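Local structure of cell death activator CIDE-3 (Mus musculus, 4IKG) at residues A[25-28]-A[29-33]; A[53-57]-A[58-62]; A[62-65]-A[66-70]. The protein promotes the fusion of lipid droplets into one large droplet in white adipose tissue by transferring triacylglycerol between them. All coordinates share one frame; numbering follows the deposited sequence.

Overall arrangement
The three contacts lie within the CIDE-N domain, which adopts a ubiquitin-like fold: a mixed sheet with strands in the order 18-22, 7-11, 69-73, 45-48, 54-55. Interaction 1 is the start of helix 26-36, with its N-cap residue Ser25. Interaction 2 starts the short helix 58-63, and interaction 3 leads from it into strand 69-73; the two share Gln62, with centres about 10 Å apart. Interaction 1 lies about 12 Å from interaction 2 and 14 Å from interaction 3, centre to centre. Phe61 of interaction 2 touches both of the others. Its CE2 is 3.5 Å from Leu26 N, and its CE1 is 4.1 Å from Phe70 CZ. Val55 CG2 also packs 4.0 Å from Leu64 CD1. The CIDE-N domain takes part in the homodimerization needed for lipid transfer.

Interaction 1: residues A[25-28]-A[29-33]; sequences SLED and LLNKV
Leu26 and Leu30 meet one turn apart at the start of helix 26-36, the long helix of the ubiquitin-like CIDE-N fold. Their side chains lie side by side and point the same way. With CG anti to the backbone N (chi1 179°), Leu26 carries its CD1 to CD2 of Leu30, at 3.6 Å. Both leucines also pack on Leu46 of strand 45-48. The i to i+4 backbone bonds run on from Ser25 to Lys32. Leu30 N donates to Leu26 O at 2.9 Å, in a nearly straight bond of 172°. Leu29 N donates in the same way to Ser25 O, also at 2.9 Å, and this closes the first turn behind the N-cap residue. Asn31 N and Lys32 N bond to Glu27 O and Asp28 O. The buried side chain of Leu29 reaches inward to Cys8, Leu46 and Phe61, so this helix end packs on the sheet and on helix 58-63. The exposed side chains of Glu27, Asn31 and Lys32 form the polar side. The Lys32 chain, bent at chi2 and chi3, brings NZ to a weak hydrogen bond with Met22 O. The carboxylate of Glu27 and the amide of Asn31 have planes 60° apart, and Glu27 OE1 stays 3.8 Å from Asn31 ND2.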
# COMPACT_ATOMS: atom_id res chain seq x y z
N SER A 25 -9.69 -0.06 5.85
CA SER A 25 -9.17 1.31 5.80
C SER A 25 -7.65 1.30 5.67
O SER A 25 -7.03 0.23 5.64
CB SER A 25 -9.63 2.17 6.98
OG SER A 25 -9.41 1.55 8.23
N LEU A 26 -7.05 2.48 5.58
CA LEU A 26 -5.60 2.65 5.45
C LEU A 26 -4.84 1.92 6.56
O LEU A 26 -3.92 1.15 6.28
CB LEU A 26 -5.25 4.14 5.49
CG LEU A 26 -3.78 4.55 5.40
CD1 LEU A 26 -3.16 3.96 4.16
CD2 LEU A 26 -3.65 6.06 5.39
N GLU A 27 -5.24 2.19 7.79
CA GLU A 27 -4.61 1.61 8.98
C GLU A 27 -4.57 0.10 8.87
O GLU A 27 -3.52 -0.53 9.06
CB GLU A 27 -5.42 1.99 10.22
CG GLU A 27 -4.57 2.37 11.41
CD GLU A 27 -5.07 1.73 12.70
OE1 GLU A 27 -5.84 0.76 12.62
OE2 GLU A 27 -4.68 2.21 13.79
N ASP A 28 -5.73 -0.46 8.55
CA ASP A 28 -5.95 -1.89 8.48
C ASP A 28 -5.11 -2.52 7.38
O ASP A 28 -4.52 -3.59 7.56
CB ASP A 28 -7.42 -2.14 8.20
CG ASP A 28 -8.32 -1.09 8.85
OD1 ASP A 28 -7.90 0.08 8.91
OD2 ASP A 28 -9.43 -1.42 9.32
N LEU A 29 -5.07 -1.86 6.23
CA LEU A 29 -4.24 -2.30 5.12
C LEU A 29 -2.80 -2.37 5.58
O LEU A 29 -2.13 -3.39 5.40
CB LEU A 29 -4.36 -1.34 3.94
CG LEU A 29 -3.49 -1.71 2.73
CD1 LEU A 29 -3.85 -3.10 2.23
CD2 LEU A 29 -3.64 -0.68 1.62
N LEU A 30 -2.33 -1.28 6.17
CA LEU A 30 -0.96 -1.24 6.67
C LEU A 30 -0.68 -2.32 7.72
O LEU A 30 0.45 -2.79 7.85
CB LEU A 30 -0.61 0.16 7.19
CG LEU A 30 0.18 1.03 6.21
CD1 LEU A 30 1.40 0.27 5.71
CD2 LEU A 30 -0.68 1.49 5.04
N ASN A 31 -1.72 -2.72 8.45
CA ASN A 31 -1.62 -3.85 9.36
C ASN A 31 -1.45 -5.18 8.61
O ASN A 31 -0.61 -6.00 8.97
CB ASN A 31 -2.84 -3.92 10.30
CG ASN A 31 -2.85 -2.82 11.35
OD1 ASN A 31 -1.80 -2.28 11.71
ND2 ASN A 31 -4.03 -2.49 11.84
N LYS A 32 -2.22 -5.35 7.54
CA LYS A 32 -2.29 -6.61 6.79
C LYS A 32 -1.08 -6.89 5.90
O LYS A 32 -0.55 -8.01 5.88
CB LYS A 32 -3.56 -6.65 5.95
CG LYS A 32 -4.49 -7.80 6.29
CD LYS A 32 -5.85 -7.30 6.72
CE LYS A 32 -6.90 -7.62 5.68
NZ LYS A 32 -8.25 -7.16 6.11
N VAL A 33 -0.65 -5.87 5.16
CA VAL A 33 0.38 -6.01 4.13
C VAL A 33 1.71 -6.61 4.62
O VAL A 33 2.40 -7.29 3.86
CB VAL A 33 0.60 -4.66 3.36
CG1 VAL A 33 0.91 -3.52 4.33
CG2 VAL A 33 1.69 -4.81 2.30

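Interaction 2: residues A[53-57]-A[58-62]; sequences TIVET and EEYFQ
Val55 and Tyr60 cross at about a right angle. CG1 of Val55 comes to the edge of the Tyr60 ring, in its plane, 4.0 Å from CD2. The same CG1 lies 3.7 Å from Phe61 CB, so one methyl serves two neighbouring aromatic residues. Further out, Thr53 CG2 is 4.0 Å from Tyr60 OH, again with the side chains nearly perpendicular. The hydroxyl of Thr53 is hydrogen-bonded to Asp51 instead. Thr57 also lies across Tyr60, its CG2 3.6 Å from Tyr60 CB. OG1 of Thr57 stands anti to the backbone N (chi1 169°), which leaves CG2 between N and the carbonyl carbon, facing Tyr60. Phe61 N donates to Thr57 O at 3.1 Å and closes the first helical turn. One turn along, Gln62 NE2 gives a 2.8 Å hydrogen bond to the syn lone pair of Glu58 OE1, tying the two side chains one turn apart. The Phe61 ring forms a cation-pi contact with Arg6. Thr57 is the N-cap of helix 58-63, its OG1 taking a weak 3.4 Å bond from Glu59 N. The Val55 and Tyr60 packing lies beside this cap, where the chain leaves the short, weakly bonded strand 54-55 for the short helix of the ubiquitin-like fold.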
# COMPACT_ATOMS: atom_id res chain seq x y z
N THR A 53 3.08 9.23 -4.85
CA THR A 53 2.18 10.13 -4.13
C THR A 53 1.77 9.51 -2.80
O THR A 53 1.26 8.39 -2.76
CB THR A 53 0.93 10.48 -4.97
OG1 THR A 53 1.32 11.09 -6.20
CG2 THR A 53 0.03 11.43 -4.20
N ILE A 54 1.99 10.24 -1.71
CA ILE A 54 1.74 9.72 -0.37
C ILE A 54 0.24 9.62 -0.03
O ILE A 54 -0.50 10.60 -0.14
CB ILE A 54 2.45 10.57 0.71
CG1 ILE A 54 3.97 10.48 0.53
CG2 ILE A 54 2.06 10.11 2.11
CD1 ILE A 54 4.75 11.44 1.41
N VAL A 55 -0.18 8.42 0.38
CA VAL A 55 -1.54 8.19 0.84
C VAL A 55 -1.52 8.07 2.36
O VAL A 55 -1.20 7.01 2.91
CB VAL A 55 -2.12 6.89 0.25
CG1 VAL A 55 -3.60 6.77 0.58
CG2 VAL A 55 -1.91 6.85 -1.26
N GLU A 56 -1.87 9.16 3.05
CA GLU A 56 -1.79 9.19 4.51
C GLU A 56 -3.10 9.57 5.19
O GLU A 56 -3.17 9.67 6.42
CB GLU A 56 -0.67 10.13 4.97
CG GLU A 56 -0.84 11.57 4.54
CD GLU A 56 0.21 12.49 5.12
OE1 GLU A 56 1.34 12.02 5.39
OE2 GLU A 56 -0.09 13.69 5.32
N THR A 57 -4.15 9.78 4.39
CA THR A 57 -5.48 10.01 4.93
C THR A 57 -6.47 8.97 4.41
O THR A 57 -6.32 8.47 3.29
CB THR A 57 -6.00 11.43 4.62
OG1 THR A 57 -7.39 11.52 4.95
CG2 THR A 57 -5.82 11.76 3.15
N GLU A 58 -7.46 8.65 5.23
CA GLU A 58 -8.42 7.60 4.90
C GLU A 58 -9.35 8.03 3.77
O GLU A 58 -9.82 7.20 2.99
CB GLU A 58 -9.22 7.23 6.15
CG GLU A 58 -9.54 5.75 6.29
CD GLU A 58 -10.70 5.31 5.41
OE1 GLU A 58 -10.61 4.23 4.80
OE2 GLU A 58 -11.69 6.06 5.32
N GLU A 59 -9.60 9.33 3.69
CA GLU A 59 -10.48 9.88 2.66
C GLU A 59 -9.89 9.71 1.26
O GLU A 59 -10.57 9.25 0.34
CB GLU A 59 -10.79 11.36 2.93
CG GLU A 59 -11.73 11.60 4.11
CD GLU A 59 -11.10 11.27 5.45
OE1 GLU A 59 -9.86 11.40 5.57
OE2 GLU A 59 -11.84 10.87 6.37
N TYR A 60 -8.63 10.09 1.10
CA TYR A 60 -7.92 9.94 -0.17
C TYR A 60 -7.75 8.47 -0.52
O TYR A 60 -7.82 8.08 -1.68
CB TYR A 60 -6.56 10.62 -0.13
CG TYR A 60 -5.82 10.66 -1.45
CD1 TYR A 60 -6.18 11.58 -2.43
CD2 TYR A 60 -4.76 9.80 -1.71
CE1 TYR A 60 -5.50 11.63 -3.64
CE2 TYR A 60 -4.08 9.84 -2.91
CZ TYR A 60 -4.46 10.76 -3.88
OH TYR A 60 -3.79 10.81 -5.08
N PHE A 61 -7.52 7.65 0.51
CA PHE A 61 -7.35 6.21 0.33
C PHE A 61 -8.64 5.58 -0.18
O PHE A 61 -8.61 4.66 -1.00
CB PHE A 61 -6.92 5.56 1.65
CG PHE A 61 -6.97 4.05 1.63
CD1 PHE A 61 -5.96 3.32 1.01
CD2 PHE A 61 -8.00 3.37 2.24
CE1 PHE A 61 -6.00 1.94 0.99
CE2 PHE A 61 -8.04 1.98 2.23
CZ PHE A 61 -7.04 1.27 1.61
N GLN A 62 -9.76 6.09 0.30
CA GLN A 62 -11.07 5.59 -0.13
C GLN A 62 -11.46 6.15 -1.50
O GLN A 62 -12.16 5.49 -2.26
CB GLN A 62 -12.14 5.94 0.90
CG GLN A 62 -12.08 5.10 2.17
CD GLN A 62 -12.33 3.63 1.91
OE1 GLN A 62 -13.15 3.26 1.06
NE2 GLN A 62 -11.63 2.77 2.64

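Interaction 3: residues A[62-65]-A[66-70]; sequences QALA and KDTMF
Ala65 O is gripped twice by Thr68. The hydroxyl OG1 of Thr68 donates to it at 2.7 Å, and the backbone N of Thr68 donates at 3.3 Å. Both donors reach the oxygen from the same face of its carbonyl plane. OG1 is 37° out of that plane and N is 67° out, so neither sits on a lone pair. Thr68 holds OG1 beside its own backbone N (chi1 -62°), which lets the two donors converge on one acceptor. Arg6 NH1 adds a weak hydrogen bond to the same oxygen. The backbone bond closes a type I beta turn from Ala65 to Thr68. Within the ubiquitin-like CIDE-N domain, helix 58-63 ends where Leu64 leaves helical geometry, and this turn then leads toward strand 69-73, the central strand of the sheet. Asp67, within the turn, bends back, and its OD1 lies 3.3 Å from Ala65 CB. CB of Leu64 lies beside the Thr68 hydroxyl, 3.8 Å from OG1. The apolar contact is farther along the side chain: the branch CD1 of Leu64 reaches CE1 of Phe70 at 3.7 Å, and it meets the ring obliquely. CG2 of Thr68 lies over one face of that same ring, 4.0 Å above its plane and offset toward the rim. The Phe70 ring is therefore touched by Leu64, just before the turn, and by Thr68, its last residue. Leu64 and Thr68 also pack on Leu48 of the neighbouring strand 45-48, while Phe70 packs on Leu46.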
# COMPACT_ATOMS: atom_id res chain seq x y z
N GLN A 62 -9.76 6.09 0.30
CA GLN A 62 -11.07 5.59 -0.13
C GLN A 62 -11.46 6.15 -1.50
O GLN A 62 -12.16 5.49 -2.26
CB GLN A 62 -12.14 5.94 0.90
CG GLN A 62 -12.08 5.10 2.17
CD GLN A 62 -12.33 3.63 1.91
OE1 GLN A 62 -13.15 3.26 1.06
NE2 GLN A 62 -11.63 2.77 2.64
N ALA A 63 -11.00 7.35 -1.81
CA ALA A 63 -11.40 8.03 -3.04
C ALA A 63 -10.65 7.52 -4.27
O ALA A 63 -11.12 7.70 -5.39
CB ALA A 63 -11.24 9.52 -2.89
N LEU A 64 -9.49 6.91 -4.06
CA LEU A 64 -8.69 6.39 -5.17
C LEU A 64 -9.44 5.30 -5.93
O LEU A 64 -10.29 4.61 -5.36
CB LEU A 64 -7.34 5.87 -4.67
CG LEU A 64 -6.31 6.92 -4.25
CD1 LEU A 64 -5.12 6.27 -3.55
CD2 LEU A 64 -5.84 7.73 -5.45
N ALA A 65 -9.13 5.16 -7.21
CA ALA A 65 -9.78 4.15 -8.06
C ALA A 65 -9.52 2.74 -7.53
O ALA A 65 -8.55 2.50 -6.82
CB ALA A 65 -9.30 4.28 -9.49
N LYS A 66 -10.39 1.81 -7.89
CA LYS A 66 -10.28 0.44 -7.40
C LYS A 66 -9.13 -0.34 -8.03
O LYS A 66 -8.65 -1.33 -7.47
CB LYS A 66 -11.59 -0.30 -7.58
CG LYS A 66 -12.67 0.11 -6.60
CD LYS A 66 -13.73 -0.98 -6.50
CE LYS A 66 -14.65 -0.77 -5.30
NZ LYS A 66 -15.58 -1.92 -5.07
N ASP A 67 -8.69 0.10 -9.21
CA ASP A 67 -7.59 -0.55 -9.89
C ASP A 67 -6.26 0.15 -9.60
O ASP A 67 -5.26 -0.08 -10.28
CB ASP A 67 -7.85 -0.61 -11.40
CG ASP A 67 -7.93 0.76 -12.04
OD1 ASP A 67 -8.18 1.75 -11.32
OD2 ASP A 67 -7.75 0.84 -13.28
N THR A 68 -6.26 1.00 -8.58
CA THR A 68 -5.06 1.74 -8.19
C THR A 68 -3.97 0.80 -7.67
O THR A 68 -4.21 0.02 -6.74
CB THR A 68 -5.37 2.79 -7.10
OG1 THR A 68 -6.29 3.76 -7.62
CG2 THR A 68 -4.09 3.50 -6.67
N MET A 69 -2.79 0.89 -8.26
CA MET A 69 -1.65 0.09 -7.80
C MET A 69 -0.89 0.83 -6.71
O MET A 69 -0.35 1.91 -6.94
CB MET A 69 -0.72 -0.24 -8.97
CG MET A 69 0.46 -1.13 -8.59
SD MET A 69 -0.04 -2.78 -8.04
CE MET A 69 -0.82 -3.40 -9.54
N PHE A 70 -0.85 0.24 -5.52
CA PHE A 70 -0.14 0.85 -4.40
C PHE A 70 1.30 0.37 -4.30
O PHE A 70 1.75 -0.48 -5.07
CB PHE A 70 -0.87 0.57 -3.09
CG PHE A 70 -2.22 1.21 -3.00
CD1 PHE A 70 -2.36 2.53 -2.60
CD2 PHE A 70 -3.36 0.48 -3.31
CE1 PHE A 70 -3.61 3.11 -2.52
CE2 PHE A 70 -4.61 1.07 -3.23
CZ PHE A 70 -4.74 2.38 -2.84